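Local coordinates for protein tyrosinase (Aspergillus oryzae, PDB 6JU8) that probably oxidises L-tyrosine and L-dopa to L-dopaquinone with molecular oxygen at a dinuclear copper centre, this chain being the piece that carries the two copper sites, at residues 50-53 and 54-58; 117-120 and 121-125; 261-264 and 265-269; 170-173 and 174-178; 95-99 and 100-104. The protein carries 1 engineered substitution. One frame throughout, in Å; residues are numbered along the deposited sequence.

Contact 1: residues 50-53 and 54-58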
loop_
_atom_site.group_PDB
_atom_site.type_symbol
_atom_site.label_atom_id
_atom_site.label_comp_id
_atom_site.label_asym_id
_atom_site.label_seq_id
_atom_site.Cartn_x
_atom_site.Cartn_y
_atom_site.Cartn_z
ATOM N N LEU A 50 -9.526 14.702 13.575
ATOM C CA LEU A 50 -8.145 14.601 13.098
ATOM C C LEU A 50 -8.028 15.113 11.671
ATOM O O LEU A 50 -7.026 15.709 11.282
ATOM C CB LEU A 50 -7.620 13.175 13.216
ATOM C CG LEU A 50 -6.146 12.984 12.890
ATOM C CD1 LEU A 50 -5.236 13.868 13.735
ATOM C CD2 LEU A 50 -5.751 11.519 13.108
ATOM N N THR A 51 -9.079 14.901 10.889
ATOM C CA THR A 51 -9.091 15.449 9.536
ATOM C C THR A 51 -8.975 16.971 9.548
ATOM O O THR A 51 -8.150 17.545 8.822
ATOM C CB THR A 51 -10.361 15.018 8.769
ATOM O OG1 THR A 51 -10.307 13.591 8.647
ATOM C CG2 THR A 51 -10.405 15.634 7.396
ATOM N N VAL A 52 -9.784 17.659 10.348
ATOM C CA VAL A 52 -9.685 19.099 10.499
ATOM C C VAL A 52 -8.288 19.512 10.925
ATOM O O VAL A 52 -7.694 20.416 10.333
ATOM C CB VAL A 52 -10.721 19.608 11.520
ATOM C CG1 VAL A 52 -10.427 21.035 11.954
ATOM C CG2 VAL A 52 -12.126 19.513 10.946
ATOM N N ILE A 53 -7.713 18.847 11.917
ATOM C CA ILE A 53 -6.393 19.198 12.431
ATOM C C ILE A 53 -5.335 19.048 11.339
ATOM O O ILE A 53 -4.441 19.895 11.180
ATOM C CB ILE A 53 -6.058 18.367 13.682
ATOM C CG1 ILE A 53 -6.957 18.778 14.868
ATOM C CG2 ILE A 53 -4.608 18.522 14.081
ATOM C CD1 ILE A 53 -7.091 17.718 15.948
ATOM N N GLN A 54 -5.433 17.972 10.541
ATOM C CA GLN A 54 -4.475 17.743 9.460
ATOM C C GLN A 54 -4.627 18.776 8.353
ATOM O O GLN A 54 -3.635 19.059 7.669
ATOM C CB GLN A 54 -4.717 16.339 8.868
ATOM C CG GLN A 54 -4.137 15.275 9.814
ATOM C CD GLN A 54 -4.369 13.857 9.345
ATOM O OE1 GLN A 54 -5.179 13.643 8.431
ATOM N NE2 GLN A 54 -3.699 12.899 9.966
ATOM N N ASN A 55 -5.807 19.346 8.151
ATOM C CA ASN A 55 -6.026 20.334 7.094
ATOM C C ASN A 55 -5.759 21.767 7.536
ATOM O O ASN A 55 -5.882 22.701 6.725
ATOM C CB ASN A 55 -7.447 20.215 6.542
ATOM C CG ASN A 55 -7.664 18.907 5.797
ATOM O OD1 ASN A 55 -6.712 18.307 5.309
ATOM N ND2 ASN A 55 -8.918 18.481 5.709
ATOM N N ARG A 56 -5.389 21.997 8.791
ATOM C CA ARG A 56 -5.057 23.361 9.242
ATOM C C ARG A 56 -3.741 23.761 8.580
ATOM O O ARG A 56 -2.916 22.898 8.302
ATOM C CB ARG A 56 -4.932 23.422 10.758
ATOM C CG ARG A 56 -6.251 23.265 11.504
ATOM C CD ARG A 56 -5.978 22.979 12.974
ATOM N NE ARG A 56 -7.201 22.882 13.735
ATOM C CZ ARG A 56 -7.364 22.575 15.008
ATOM N NH1 ARG A 56 -6.298 22.275 15.726
ATOM N NH2 ARG A 56 -8.582 22.555 15.561
ATOM N N PRO A 57 -3.540 25.055 8.337
ATOM C CA PRO A 57 -2.329 25.502 7.654
ATOM C C PRO A 57 -1.109 25.585 8.572
ATOM O O PRO A 57 -1.213 25.513 9.791
ATOM C CB PRO A 57 -2.708 26.884 7.150
ATOM C CG PRO A 57 -3.718 27.373 8.155
ATOM C CD PRO A 57 -4.470 26.155 8.634
ATOM N N LEU A 58 0.046 25.801 7.924
ATOM C CA LEU A 58 1.319 25.782 8.632
ATOM C C LEU A 58 1.423 26.894 9.655
ATOM O O LEU A 58 2.168 26.807 10.629
ATOM C CB LEU A 58 2.463 25.948 7.626
ATOM C CG LEU A 58 2.707 24.711 6.751
ATOM C CD1 LEU A 58 3.666 25.037 5.609
ATOM C CD2 LEU A 58 3.259 23.563 7.580
#

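Contact 2: residues 117-120 and 121-125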
loop_
_atom_site.group_PDB
_atom_site.type_symbol
_atom_site.label_atom_id
_atom_site.label_comp_id
_atom_site.label_asym_id
_atom_site.label_seq_id
_atom_site.Cartn_x
_atom_site.Cartn_y
_atom_site.Cartn_z
ATOM N N VAL A 117 -5.642 18.514 21.898
ATOM C CA VAL A 117 -5.966 19.233 20.661
ATOM C C VAL A 117 -7.083 18.531 19.910
ATOM O O VAL A 117 -8.009 19.160 19.379
ATOM C CB VAL A 117 -4.713 19.389 19.779
ATOM C CG1 VAL A 117 -5.073 19.894 18.392
ATOM C CG2 VAL A 117 -3.731 20.333 20.487
ATOM N N ILE A 118 -6.996 17.196 19.833
ATOM C CA ILE A 118 -8.073 16.432 19.207
ATOM C C ILE A 118 -9.417 16.615 19.892
ATOM O O ILE A 118 -10.426 16.896 19.213
ATOM C CB ILE A 118 -7.687 14.936 19.131
ATOM C CG1 ILE A 118 -6.512 14.717 18.173
ATOM C CG2 ILE A 118 -8.915 14.115 18.717
ATOM C CD1 ILE A 118 -5.869 13.350 18.337
ATOM N N TYR A 119 -9.459 16.507 21.211
ATOM C CA TYR A 119 -10.679 16.723 21.974
ATOM C C TYR A 119 -11.253 18.103 21.694
ATOM O O TYR A 119 -12.447 18.254 21.476
ATOM C CB TYR A 119 -10.370 16.576 23.466
ATOM C CG TYR A 119 -11.479 17.020 24.397
ATOM C CD1 TYR A 119 -12.562 16.188 24.676
ATOM C CD2 TYR A 119 -11.424 18.273 25.028
ATOM C CE1 TYR A 119 -13.581 16.597 25.554
ATOM C CE2 TYR A 119 -12.427 18.667 25.889
ATOM C CZ TYR A 119 -13.498 17.839 26.143
ATOM O OH TYR A 119 -14.477 18.263 27.014
ATOM N N GLU A 120 -10.411 19.138 21.722
ATOM C CA GLU A 120 -10.917 20.488 21.422
ATOM C C GLU A 120 -11.512 20.592 20.027
ATOM O O GLU A 120 -12.560 21.244 19.856
ATOM C CB GLU A 120 -9.774 21.501 21.642
ATOM C CG GLU A 120 -9.464 21.636 23.122
ATOM C CD GLU A 120 -8.212 22.438 23.429
ATOM O OE1 GLU A 120 -7.535 22.900 22.493
ATOM O OE2 GLU A 120 -7.907 22.580 24.630
ATOM N N ALA A 121 -10.900 19.920 19.045
ATOM C CA ALA A 121 -11.469 19.906 17.702
ATOM C C ALA A 121 -12.766 19.109 17.686
ATOM O O ALA A 121 -13.706 19.409 16.934
ATOM C CB ALA A 121 -10.464 19.347 16.698
ATOM N N MET A 122 -12.888 18.079 18.518
ATOM C CA MET A 122 -14.153 17.328 18.581
ATOM C C MET A 122 -15.289 18.207 19.069
ATOM O O MET A 122 -16.397 18.192 18.546
ATOM C CB MET A 122 -14.042 16.152 19.559
ATOM C CG MET A 122 -13.163 15.003 19.069
ATOM S SD MET A 122 -13.137 13.701 20.319
ATOM C CE MET A 122 -12.314 12.407 19.378
ATOM N N LEU A 123 -15.015 19.008 20.096
ATOM C CA LEU A 123 -16.049 19.929 20.569
ATOM C C LEU A 123 -16.481 20.900 19.487
ATOM O O LEU A 123 -17.675 21.213 19.401
ATOM C CB LEU A 123 -15.510 20.692 21.780
ATOM C CG LEU A 123 -15.238 19.872 23.037
ATOM C CD1 LEU A 123 -14.907 20.818 24.196
ATOM C CD2 LEU A 123 -16.410 18.961 23.367
ATOM N N ASP A 124 -15.554 21.442 18.701
ATOM C CA ASP A 124 -15.908 22.345 17.598
ATOM C C ASP A 124 -16.733 21.606 16.549
ATOM O O ASP A 124 -17.703 22.151 16.007
ATOM C CB ASP A 124 -14.648 22.925 16.940
ATOM C CG ASP A 124 -13.860 23.859 17.825
ATOM O OD1 ASP A 124 -14.469 24.732 18.454
ATOM O OD2 ASP A 124 -12.618 23.749 17.920
ATOM N N PHE A 125 -16.361 20.365 16.228
ATOM C CA PHE A 125 -17.143 19.561 15.282
ATOM C C PHE A 125 -18.579 19.395 15.766
ATOM O O PHE A 125 -19.521 19.555 14.979
ATOM C CB PHE A 125 -16.493 18.186 15.089
ATOM C CG PHE A 125 -17.323 17.279 14.197
ATOM C CD1 PHE A 125 -17.200 17.353 12.821
ATOM C CD2 PHE A 125 -18.222 16.377 14.747
ATOM C CE1 PHE A 125 -17.989 16.557 12.005
ATOM C CE2 PHE A 125 -19.005 15.576 13.932
ATOM C CZ PHE A 125 -18.884 15.674 12.559
#

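Contact 3: residues 261-264 and 265-269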
loop_
_atom_site.group_PDB
_atom_site.type_symbol
_atom_site.label_atom_id
_atom_site.label_comp_id
_atom_site.label_asym_id
_atom_site.label_seq_id
_atom_site.Cartn_x
_atom_site.Cartn_y
_atom_site.Cartn_z
ATOM N N ALA A 261 5.427 -4.394 7.565
ATOM C CA ALA A 261 5.518 -3.994 8.974
ATOM C C ALA A 261 5.098 -5.157 9.874
ATOM O O ALA A 261 5.757 -5.495 10.847
ATOM C CB ALA A 261 4.621 -2.807 9.245
ATOM N N ASN A 262 4.005 -5.842 9.526
ATOM C CA ASN A 262 3.574 -6.968 10.338
ATOM C C ASN A 262 4.595 -8.104 10.299
ATOM O O ASN A 262 4.887 -8.724 11.341
ATOM C CB ASN A 262 2.222 -7.506 9.878
ATOM C CG ASN A 262 1.061 -6.617 10.250
ATOM O OD1 ASN A 262 1.239 -5.604 10.926
ATOM N ND2 ASN A 262 -0.133 -6.987 9.807
ATOM N N LEU A 263 5.197 -8.360 9.136
ATOM C CA LEU A 263 6.254 -9.367 9.067
ATOM C C LEU A 263 7.396 -9.014 10.027
ATOM O O LEU A 263 7.897 -9.870 10.767
ATOM C CB LEU A 263 6.808 -9.441 7.635
ATOM C CG LEU A 263 7.924 -10.446 7.378
ATOM C CD1 LEU A 263 7.424 -11.883 7.526
ATOM C CD2 LEU A 263 8.500 -10.258 5.971
ATOM N N ALA A 264 7.837 -7.755 10.015
ATOM C CA ALA A 264 8.930 -7.318 10.868
ATOM C C ALA A 264 8.570 -7.445 12.344
ATOM O O ALA A 264 9.402 -7.850 13.145
ATOM C CB ALA A 264 9.259 -5.856 10.566
ATOM N N LEU A 265 7.353 -7.086 12.743
ATOM C CA LEU A 265 6.939 -7.209 14.138
ATOM C C LEU A 265 7.089 -8.645 14.613
ATOM O O LEU A 265 7.537 -8.854 15.747
ATOM C CB LEU A 265 5.507 -6.722 14.332
ATOM C CG LEU A 265 5.220 -5.248 14.104
ATOM C CD1 LEU A 265 3.701 -5.067 14.074
ATOM C CD2 LEU A 265 5.829 -4.384 15.190
ATOM N N ASN A 266 6.719 -9.607 13.763
ATOM C CA ASN A 266 6.746 -11.002 14.172
ATOM C C ASN A 266 8.084 -11.675 13.962
ATOM O O ASN A 266 8.380 -12.661 14.665
ATOM C CB ASN A 266 5.597 -11.743 13.463
ATOM C CG ASN A 266 4.270 -11.247 14.007
ATOM O OD1 ASN A 266 3.893 -11.536 15.151
ATOM N ND2 ASN A 266 3.564 -10.458 13.196
ATOM N N GLU A 267 8.938 -11.141 13.099
ATOM C CA GLU A 267 10.318 -11.614 12.957
ATOM C C GLU A 267 11.266 -10.958 13.964
ATOM O O GLU A 267 12.336 -11.517 14.211
ATOM C CB GLU A 267 10.843 -11.359 11.539
ATOM C CG GLU A 267 10.195 -12.272 10.500
ATOM C CD GLU A 267 11.037 -12.489 9.266
ATOM O OE1 GLU A 267 10.641 -13.337 8.446
ATOM O OE2 GLU A 267 12.083 -11.832 9.097
ATOM N N HIS A 268 10.867 -9.830 14.528
ATOM C CA HIS A 268 11.574 -9.086 15.556
ATOM C C HIS A 268 13.074 -8.977 15.351
ATOM O O HIS A 268 13.839 -9.385 16.232
ATOM C CB HIS A 268 11.236 -9.677 16.934
ATOM C CG HIS A 268 11.483 -11.140 17.095
ATOM N ND1 HIS A 268 12.718 -11.692 17.333
ATOM C CD2 HIS A 268 10.609 -12.176 17.058
ATOM C CE1 HIS A 268 12.624 -13.013 17.419
ATOM N NE2 HIS A 268 11.353 -13.324 17.281
ATOM N N PRO A 269 13.534 -8.393 14.246
ATOM C CA PRO A 269 14.984 -8.245 14.044
ATOM C C PRO A 269 15.556 -7.121 14.884
ATOM O O PRO A 269 15.674 -5.978 14.440
ATOM C CB PRO A 269 15.056 -7.960 12.542
ATOM C CG PRO A 269 13.766 -7.283 12.207
ATOM C CD PRO A 269 12.736 -7.884 13.119
#

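Contact 4: residues 170-173 and 174-178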
loop_
_atom_site.group_PDB
_atom_site.type_symbol
_atom_site.label_atom_id
_atom_site.label_comp_id
_atom_site.label_asym_id
_atom_site.label_seq_id
_atom_site.Cartn_x
_atom_site.Cartn_y
_atom_site.Cartn_z
ATOM N N LEU A 170 -0.074 -4.343 13.060
ATOM C CA LEU A 170 -0.540 -2.949 13.111
ATOM C C LEU A 170 -2.043 -2.866 13.385
ATOM O O LEU A 170 -2.809 -3.764 13.045
ATOM C CB LEU A 170 -0.280 -2.233 11.783
ATOM C CG LEU A 170 1.160 -2.115 11.315
ATOM C CD1 LEU A 170 1.301 -1.190 10.105
ATOM C CD2 LEU A 170 2.113 -1.692 12.406
ATOM N N PRO A 171 -2.521 -1.772 13.969
ATOM C CA PRO A 171 -3.973 -1.641 14.211
ATOM C C PRO A 171 -4.792 -1.838 12.940
ATOM O O PRO A 171 -4.435 -1.358 11.850
ATOM C CB PRO A 171 -4.121 -0.169 14.629
ATOM C CG PRO A 171 -2.797 0.156 15.248
ATOM C CD PRO A 171 -1.765 -0.582 14.406
ATOM N N ILE A 172 -5.947 -2.476 13.128
ATOM C CA ILE A 172 -6.918 -2.589 12.033
ATOM C C ILE A 172 -7.084 -1.251 11.325
ATOM O O ILE A 172 -6.971 -1.128 10.096
ATOM C CB ILE A 172 -8.280 -3.082 12.551
ATOM C CG1 ILE A 172 -8.215 -4.478 13.199
ATOM C CG2 ILE A 172 -9.301 -3.072 11.436
ATOM C CD1 ILE A 172 -9.393 -4.796 14.104
ATOM N N LEU A 173 -7.395 -0.234 12.136
ATOM C CA LEU A 173 -7.824 1.033 11.527
ATOM C C LEU A 173 -6.666 1.677 10.793
ATOM O O LEU A 173 -6.861 2.390 9.806
ATOM C CB LEU A 173 -8.407 1.910 12.650
ATOM C CG LEU A 173 -8.950 3.266 12.240
ATOM C CD1 LEU A 173 -10.049 3.127 11.197
ATOM C CD2 LEU A 173 -9.501 4.004 13.465
ATOM N N VAL A 174 -5.425 1.462 11.250
ATOM C CA VAL A 174 -4.274 2.068 10.563
ATOM C C VAL A 174 -4.103 1.516 9.160
ATOM O O VAL A 174 -3.526 2.186 8.284
ATOM C CB VAL A 174 -3.038 1.861 11.454
ATOM C CG1 VAL A 174 -1.732 1.879 10.711
ATOM C CG2 VAL A 174 -3.002 2.895 12.589
ATOM N N THR A 175 -4.598 0.300 8.912
ATOM C CA THR A 175 -4.374 -0.359 7.625
ATOM C C THR A 175 -5.510 -0.104 6.642
ATOM O O THR A 175 -5.439 -0.651 5.549
ATOM C CB THR A 175 -4.155 -1.876 7.782
ATOM O OG1 THR A 175 -5.341 -2.535 8.255
ATOM C CG2 THR A 175 -3.017 -2.135 8.760
ATOM N N MET A 176 -6.487 0.712 6.996
ATOM C CA MET A 176 -7.651 0.967 6.138
ATOM C C MET A 176 -7.541 2.320 5.441
ATOM O O MET A 176 -7.489 3.378 6.080
ATOM C CB MET A 176 -8.923 1.004 7.016
ATOM C CG MET A 176 -9.336 -0.348 7.544
ATOM S SD MET A 176 -10.533 -0.244 8.883
ATOM C CE MET A 176 -11.761 0.827 8.133
ATOM N N PRO A 177 -7.483 2.363 4.110
ATOM C CA PRO A 177 -7.400 3.678 3.450
ATOM C C PRO A 177 -8.630 4.550 3.669
ATOM O O PRO A 177 -8.521 5.787 3.700
ATOM C CB PRO A 177 -7.239 3.315 1.977
ATOM C CG PRO A 177 -6.768 1.900 1.950
ATOM C CD PRO A 177 -7.329 1.242 3.172
ATOM N N MET A 178 -9.810 3.949 3.810
ATOM C CA MET A 178 -11.074 4.666 3.998
ATOM C C MET A 178 -11.769 4.174 5.261
ATOM O O MET A 178 -11.524 3.045 5.712
ATOM C CB MET A 178 -12.006 4.454 2.801
ATOM C CG MET A 178 -11.391 4.794 1.452
ATOM S SD MET A 178 -11.149 6.565 1.181
ATOM C CE MET A 178 -12.852 7.101 0.962
#

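Contact 5: residues 95-99 and 100-104. Engineered in segment 95-99: A96 (natural residue Cys). With CU (copper (II) ion), chain C.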
loop_
_atom_site.group_PDB
_atom_site.type_symbol
_atom_site.label_atom_id
_atom_site.label_comp_id
_atom_site.label_asym_id
_atom_site.label_seq_id
_atom_site.Cartn_x
_atom_site.Cartn_y
_atom_site.Cartn_z
ATOM N N PHE A 95 12.613 19.034 19.643
ATOM C CA PHE A 95 12.468 19.163 21.092
ATOM C C PHE A 95 12.436 17.802 21.765
ATOM O O PHE A 95 12.568 17.730 22.985
ATOM C CB PHE A 95 11.180 19.903 21.449
ATOM C CG PHE A 95 11.193 21.360 21.043
ATOM C CD1 PHE A 95 11.938 22.253 21.791
ATOM C CD2 PHE A 95 10.448 21.853 19.982
ATOM C CE1 PHE A 95 11.958 23.601 21.468
ATOM C CE2 PHE A 95 10.470 23.199 19.626
ATOM C CZ PHE A 95 11.206 24.075 20.412
ATOM N N ALA A 96 12.134 16.750 21.012
ATOM C CA ALA A 96 11.930 15.443 21.604
ATOM C C ALA A 96 13.170 15.004 22.375
ATOM O O ALA A 96 14.301 15.234 21.934
ATOM C CB ALA A 96 11.619 14.421 20.520
ATOM N N VAL A 97 12.918 14.358 23.505
ATOM C CA VAL A 97 14.006 13.775 24.285
ATOM C C VAL A 97 14.202 12.313 23.905
ATOM O O VAL A 97 13.294 11.499 24.080
ATOM C CB VAL A 97 13.735 13.840 25.801
ATOM C CG1 VAL A 97 14.823 13.065 26.533
ATOM C CG2 VAL A 97 13.691 15.288 26.268
ATOM N N HIS A 98 15.377 12.003 23.374
ATOM C CA HIS A 98 15.830 10.639 23.123
ATOM C C HIS A 98 17.161 10.422 23.823
ATOM O O HIS A 98 17.954 11.371 23.954
ATOM C CB HIS A 98 15.934 10.369 21.608
ATOM C CG HIS A 98 14.592 10.504 20.951
ATOM N ND1 HIS A 98 14.317 11.538 20.077
ATOM C CD2 HIS A 98 13.446 9.785 21.041
ATOM C CE1 HIS A 98 13.084 11.415 19.638
ATOM N NE2 HIS A 98 12.502 10.377 20.219
ATOM N N ASN A 99 17.391 9.202 24.271
ATOM C CA ASN A 99 18.650 8.832 24.938
ATOM C C ASN A 99 18.867 9.694 26.174
ATOM O O ASN A 99 19.994 10.085 26.488
ATOM C CB ASN A 99 19.862 8.936 24.007
ATOM C CG ASN A 99 21.056 8.173 24.537
ATOM O OD1 ASN A 99 20.940 7.036 25.000
ATOM N ND2 ASN A 99 22.242 8.789 24.509
ATOM N N ASN A 100 17.789 9.980 26.904
ATOM C CA ASN A 100 17.908 10.498 28.268
ATOM C C ASN A 100 16.751 9.986 29.101
ATOM O O ASN A 100 15.733 9.541 28.558
ATOM C CB ASN A 100 17.954 12.024 28.265
ATOM C CG ASN A 100 18.644 12.621 29.473
ATOM O OD1 ASN A 100 19.122 11.902 30.365
ATOM N ND2 ASN A 100 18.696 13.946 29.501
ATOM N N TYR A 101 16.881 10.104 30.416
ATOM C CA TYR A 101 15.924 9.519 31.356
ATOM C C TYR A 101 14.570 10.201 31.361
ATOM O O TYR A 101 13.604 9.672 31.904
ATOM C CB TYR A 101 16.534 9.507 32.769
ATOM C CG TYR A 101 17.924 8.916 32.719
ATOM C CD1 TYR A 101 18.083 7.562 32.437
ATOM C CD2 TYR A 101 19.056 9.701 32.920
ATOM C CE1 TYR A 101 19.349 7.000 32.384
ATOM C CE2 TYR A 101 20.318 9.143 32.866
ATOM C CZ TYR A 101 20.459 7.801 32.587
ATOM O OH TYR A 101 21.687 7.187 32.511
ATOM N N THR A 102 14.484 11.390 30.767
ATOM C CA THR A 102 13.211 12.072 30.554
ATOM C C THR A 102 12.527 11.623 29.270
ATOM O O THR A 102 11.478 12.166 28.924
ATOM C CB THR A 102 13.456 13.600 30.560
ATOM O OG1 THR A 102 14.587 13.836 29.703
ATOM C CG2 THR A 102 13.764 14.147 31.951
ATOM N N PHE A 103 13.064 10.635 28.566
ATOM C CA PHE A 103 12.359 10.122 27.378
ATOM C C PHE A 103 10.918 9.785 27.700
ATOM O O PHE A 103 10.008 10.216 26.968
ATOM C CB PHE A 103 13.146 8.925 26.814
ATOM C CG PHE A 103 12.326 8.017 25.932
ATOM C CD1 PHE A 103 12.062 8.388 24.610
ATOM C CD2 PHE A 103 11.794 6.821 26.425
ATOM C CE1 PHE A 103 11.282 7.603 23.784
ATOM C CE2 PHE A 103 10.985 6.045 25.601
ATOM C CZ PHE A 103 10.708 6.451 24.301
ATOM N N PRO A 104 10.572 9.030 28.740
ATOM C CA PRO A 104 9.141 8.714 28.932
ATOM C C PRO A 104 8.316 9.920 29.318
ATOM O O PRO A 104 7.126 9.992 28.965
ATOM C CB PRO A 104 9.163 7.689 30.084
ATOM C CG PRO A 104 10.558 7.119 30.041
ATOM C CD PRO A 104 11.446 8.296 29.686
HETATM CU CU CU C . 10.355 10.881 20.344
HETATM O O HOH W 1 10.002 9.198 19.473
#

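Contact 1: residues 50-53 and 54-58
R56 folds back along I53 at the C-terminal end of helix 41-55, where the last helical turn gives way to a loop. The arginine chain runs extended from CG to NE and lies beside the isoleucine side chain, both pointing the same way. I53 holds CG1 opposite its carbonyl carbon (chi1 -69°), which puts that methylene against one face of the guanidinium: I53 CG1 is 3.7 Å from R56 NH1, offset toward the rim of the planar group. V52 approaches the same group obliquely, with its CG1 4.1 Å from R56 NE. The charge itself is anchored outside these residues, where NH1 donates to the carbonyl of L62.

Q54 is extended beyond CG and slants across L50, one turn before it. L50 turns its CG away from the backbone N (chi1 -174°) toward the amide, and L50 CG stands 3.8 Å from Q54 NE2. That NE2 donates to the P196 carbonyl, so the amide rests on leucine while its NH2 group ties the helix to the loop at P196. On another side of the helix T51 and N55 run side by side, with T51 CG2 3.6 Å from N55 ND2; T51 OG1 bonds back to the V47 carbonyl within the helix.

Along the backbone, Q54 N donates to L50 O at 2.9 Å in a regular i to i+4 bond, and R56 N makes a weak bond of 3.3 Å to I53 O.

Contact 2: residues 117-120 and 121-125
Y119 and L123, one turn apart on the long helix 103-129, make the main apolar contact here. L123 sits over one face of the phenol ring, its CG 4.1 Å above the plane and displaced toward the rim, and its CD1 comes to 3.7 Å from Y119 CE2. With chi1 at 169° the tyrosine CG is trans to its own N, and the ring passes obliquely across the leucine. Further round the helix, M122 reaches back in a fully extended chain until its terminal CE meets I118 CG2 at 3.9 Å. Both of these residues also pack on W145.

The polar contacts are the i to i+4 bonds of the alpha-helix: A121 N to V117 O, M122 N to I118 O at 2.8 Å, L123 N to Y119 O at 3.0 Å, and D124 N to E120 O.

The two acids, E120 and D124, sit one turn apart with E120 OE1 and D124 OD2 6.9 Å from each other. The glutamate has partners of its own, OE1 meeting the hydroxyl of Y7 and OE2 the amide of Q116. The like charges are thus separated, and any repulsion between them is probably modest, while the main chain and the apolar contacts carry this turn.

Contact 3: residues 261-264 and 265-269
L263 lays its CD1 methyl against the carboxylate of E267, one turn on, with CD1 3.6 Å from OE1. The leucine CG stands trans to the backbone N (chi1 -180°), which swings the branched end toward the glutamate, whose chain is extended beyond CG. The acid's charge is answered by a salt bridge from OE1 to K353 NZ. N266 turns its amide back over the helix: ND2 donates to N262 O at 2.9 Å, while N266 N gives the same oxygen a longer bond of 3.2 Å. The two donors come from opposite faces of that carbonyl, and ND2 stands 38° out of its plane. ND2 also donates to the carbonyl of L168.

These residues close helix 258-267 of the tyrosinase central domain. H268 is the first residue to leave helical geometry, with phi positive at 42°, yet H268 N still donates to A264 O at 2.8 Å. P269 follows, its CD 3.3 Å from that same A264 O.

L265 slants across N262, with L265 CD1 4.0 Å from N262 OD1. That oxygen accepts from the backbone N of L170, and N262 ND2 makes a weak bond to the hydroxyl of Y246 of the second subunit.

Contact 4: residues 170-173 and 174-178
T175 sets its hydroxyl between its own backbone N and carbonyl carbon (chi1 66°), and from there OG1 donates to I172 O at 2.8 Å. M176 keeps CG opposite its carbonyl carbon and then bends at chi3 (52°), bringing the thioether back over the turn. I172 and M176 lie side by side, pointing the same way, with I172 CG2 4.0 Å from M176 SD. L173 crosses the same sulfur from another direction, its CD1 4.1 Å from SD.

The backbone makes a short 3-10 turn in the loop between helix 135-144 and strand 178-182. T175 N also donates to I172 O, at 3.0 Å, arriving well above the carbonyl plane and from the same face as the hydroxyl. M176 N then donates to L173 O in a straight bond, 165° at the hydrogen, again from above the carbonyl plane.

P171 supplies a further apolar contact: its ring lies obliquely across V174, with P171 CG 3.8 Å from V174 CG2. The two side chains also lie on I371 of helix 371-389, so the turn is seated on a helix that carries a copper ligand, H376. On another side I172, T175 and M176 pack against V250 and D249 of the second subunit.

I172 O takes both an N-H and an O-H donor from T175, and the buried threonine hydroxyl finds its acceptor within the turn. With this polar pair satisfied internally, the side-chain contacts of P171, V174, I172 and M176 are mostly apolar or through sulfur.

Contact 5: residues 95-99 and 100-104
The contact belongs to the copper site of the tyrosinase central domain, where a loop carrying the ligand H98 leads through a type I turn, N100 to F103, into helix 103-129. H98 NE2 binds the copper at 2.2 Å, and a water lies 1.9 Å from the metal; H71 and H107 complete the protein ligands. A96, an engineered residue with cysteine in the natural sequence, has its CB 3.8 Å from the copper.

F103 packs obliquely beside the ligand ring, with CD1 4.1 Å from H98 CD2. Its CG is trans to the backbone N (chi1 159°), which carries the ring toward the metal site, where it also meets the rings of H107 and H332, the last a ligand of the other copper. V97 O approaches the phenyl edge in the ring plane, 3.4 Å from F103 CD1. V97 itself points into the turn and crosses T102 at about a right angle, its CG1 3.3 Å from T102 OG1.

V97 O is buried without a hydrogen-bond partner and faces the phenyl C-H edge, so any stabilisation it gains there is probably weak and electrostatic.

Overall arrangement
Contacts 1 and 2 join helices 41-55 and 103-129: I53 CD1 of the first lies 3.6 Å from I118 CA of the second, and their centres are 12 Å apart. Contacts 3 and 4 also meet, with A261 CB 3.8 Å from L170 CD1, and both touch the second subunit. Contact 5 holds a copper ligand and shares helix 103-129 with contact 2, though their centres are 28 Å apart. Around the copper site, the side chains of L170 of contact 4 and L265 of contact 3 are about 11 and 9 Å from that of H336, and that of I118 of contact 2 is about 12 Å from that of H376.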